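Local coordinates for protein rhamnonate dehydratase (PDB 3FXG) that probably dehydrates L-rhamnonate to a 2-keto-3-deoxy sugar acid, as a magnesium-dependent member of the enolase superfamily, at residues A[327-330]-A[331-334]. Residues are numbered along the deposited sequence; the frame is centred on the assembly and turned at random.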
ATOM      1  N   SER A 327      16.188  20.678 -28.523  1.00 24.49           N
ATOM      2  CA  SER A 327      16.599  21.936 -27.889  1.00 23.38           C
ATOM      3  C   SER A 327      17.913  22.612 -28.291  1.00 22.18           C
ATOM      4  O   SER A 327      18.192  23.725 -27.841  1.00 21.16           O
ATOM      5  CB  SER A 327      16.571  21.774 -26.365  1.00 24.24           C
ATOM      6  OG  SER A 327      15.269  21.441 -25.915  1.00 24.84           O
ATOM      7  N   GLY A 328      18.720  21.963 -29.122  1.00 21.24           N
ATOM      8  CA  GLY A 328      19.973  22.575 -29.543  1.00 18.45           C
ATOM      9  C   GLY A 328      20.910  22.989 -28.413  1.00 17.23           C
ATOM     10  O   GLY A 328      20.962  22.323 -27.383  1.00 15.42           O
ATOM     11  N   PRO A 329      21.672  24.085 -28.579  1.00 16.53           N
ATOM     12  CA  PRO A 329      22.610  24.574 -27.558  1.00 16.18           C
ATOM     13  C   PRO A 329      22.019  24.728 -26.155  1.00 15.49           C
ATOM     14  O   PRO A 329      22.723  24.568 -25.158  1.00 14.22           O
ATOM     15  CB  PRO A 329      23.079  25.902 -28.138  1.00 16.58           C
ATOM     16  CG  PRO A 329      23.091  25.614 -29.612  1.00 19.15           C
ATOM     17  CD  PRO A 329      21.773  24.895 -29.807  1.00 18.52           C
ATOM     18  N   TYR A 330      20.733  25.048 -26.071  1.00 15.70           N
ATOM     19  CA  TYR A 330      20.098  25.202 -24.767  1.00 15.06           C
ATOM     20  C   TYR A 330      20.153  23.875 -24.020  1.00 16.41           C
ATOM     21  O   TYR A 330      20.197  23.844 -22.789  1.00 16.74           O
ATOM     22  CB  TYR A 330      18.651  25.666 -24.931  1.00 13.81           C
ATOM     23  CG  TYR A 330      18.534  26.925 -25.754  1.00 14.67           C
ATOM     24  CD1 TYR A 330      19.357  28.022 -25.497  1.00 15.80           C
ATOM     25  CD2 TYR A 330      17.626  27.012 -26.809  1.00 14.97           C
ATOM     26  CE1 TYR A 330      19.283  29.175 -26.273  1.00 15.44           C
ATOM     27  CE2 TYR A 330      17.545  28.162 -27.591  1.00 15.65           C
ATOM     28  CZ  TYR A 330      18.377  29.236 -27.318  1.00 16.04           C
ATOM     29  OH  TYR A 330      18.321  30.366 -28.097  1.00 16.19           O
ATOM     30  N   SER A 331      20.148  22.778 -24.768  1.00 14.65           N
ATOM     31  CA  SER A 331      20.225  21.460 -24.160  1.00 16.41           C
ATOM     32  C   SER A 331      21.672  20.976 -24.099  1.00 14.69           C
ATOM     33  O   SER A 331      22.055  20.281 -23.159  1.00 14.79           O
ATOM     34  CB  SER A 331      19.360  20.460 -24.933  1.00 18.93           C
ATOM     35  OG  SER A 331      19.635  20.510 -26.322  1.00 26.19           O
ATOM     36  N   TYR A 332      22.489  21.353 -25.081  1.00 14.82           N
ATOM     37  CA  TYR A 332      23.885  20.923 -25.081  1.00 12.69           C
ATOM     38  C   TYR A 332      24.613  21.395 -23.828  1.00 12.07           C
ATOM     39  O   TYR A 332      25.310  20.619 -23.177  1.00 11.83           O
ATOM     40  CB  TYR A 332      24.631  21.446 -26.319  1.00 14.07           C
ATOM     41  CG  TYR A 332      23.954  21.125 -27.634  1.00 15.84           C
ATOM     42  CD1 TYR A 332      23.052  20.067 -27.737  1.00 15.42           C
ATOM     43  CD2 TYR A 332      24.213  21.885 -28.778  1.00 17.31           C
ATOM     44  CE1 TYR A 332      22.422  19.774 -28.938  1.00 16.68           C
ATOM     45  CE2 TYR A 332      23.587  21.597 -29.988  1.00 16.80           C
ATOM     46  CZ  TYR A 332      22.693  20.541 -30.057  1.00 17.17           C
ATOM     47  OH  TYR A 332      22.051  20.254 -31.238  1.00 18.89           O
ATOM     48  N   HIS A 333      24.447  22.669 -23.488  1.00 10.88           N
ATOM     49  CA  HIS A 333      25.116  23.216 -22.315  1.00 13.13           C
ATOM     50  C   HIS A 333      24.657  22.533 -21.035  1.00 13.16           C
ATOM     51  O   HIS A 333      25.420  22.409 -20.079  1.00 11.70           O
ATOM     52  CB  HIS A 333      24.883  24.726 -22.218  1.00 12.29           C
ATOM     53  CG  HIS A 333      25.767  25.533 -23.120  1.00 12.72           C
ATOM     54  ND1 HIS A 333      25.606  25.569 -24.489  1.00 15.64           N
ATOM     55  CD2 HIS A 333      26.814  26.346 -22.844  1.00 11.42           C
ATOM     56  CE1 HIS A 333      26.513  26.372 -25.017  1.00 10.45           C
ATOM     57  NE2 HIS A 333      27.258  26.857 -24.040  1.00 14.95           N
ATOM     58  N   PHE A 334      23.409  22.087 -21.027  1.00 12.37           N
ATOM     59  CA  PHE A 334      22.867  21.408 -19.863  1.00 13.83           C
ATOM     60  C   PHE A 334      23.395  19.977 -19.776  1.00 13.47           C
ATOM     61  O   PHE A 334      23.920  19.564 -18.742  1.00 12.29           O
ATOM     62  CB  PHE A 334      21.339  21.391 -19.929  1.00 14.42           C
ATOM     63  CG  PHE A 334      20.699  20.614 -18.821  1.00 16.78           C
ATOM     64  CD1 PHE A 334      20.689  21.107 -17.524  1.00 17.08           C
ATOM     65  CD2 PHE A 334      20.132  19.368 -19.072  1.00 19.33           C
ATOM     66  CE1 PHE A 334      20.125  20.368 -16.487  1.00 18.80           C
ATOM     67  CE2 PHE A 334      19.567  18.623 -18.041  1.00 19.79           C
ATOM     68  CZ  PHE A 334      19.565  19.126 -16.748  1.00 16.79           C
TER
HETATM   69  O   HOH W   1      19.350  19.295 -30.797  1.00 20.08           O
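Ser331 and Tyr332 fold back on Gly328 and Pro329 at the start of helix 329-335, a compact example of how a first helical turn is closed through the carbonyl of its N-cap residue. Gly328 O accepts two backbone bonds. Tyr332 N reaches it at 2.9 Å in the carbonyl plane, whereas Ser331 N, at 2.8 Å, stands above that plane. OG of Ser331 lies 2.5 Å from Gly328 O, too short to be taken at face value as a hydrogen bond; a chi1 of 50° tucks OG between its own backbone N and carbonyl carbon, facing back into the turn. Ala326 O and Gln344 OE1 of strand 344-347 are further hydrogen-bonding partners of this OG, and as one proton cannot serve all three oxygens at once, which it serves is left open.

The Tyr332 ring lies across the Gly328-Pro329 peptide. Gly328 O sits 3.0 Å above the ring plane, over its centre, and Gly328 CA makes a CH-pi contact with that ring. Pro329 runs alongside, its CD 3.8 Å from Tyr332 CE2. At the phenol end a water donates to Tyr332 OH and accepts from Gly328 N, bridging the two residues. One step on, Pro329 O is gripped from opposite faces of its carbonyl plane by His333 N, along a nearly straight bond (176°), and by His333 ND1 at 3.1 Å.

The turn is buried in the barrel domain of the enolase fold, with the side chain of Ser327 about 11 Å from the bound magnesium ion. Phe334 packs on helix 305-316, Tyr332 on strand 344-347 and Phe166 of strand 163-169, while Tyr330 OH bonds to Thr82 N in strand 78-84 of the antiparallel sheet.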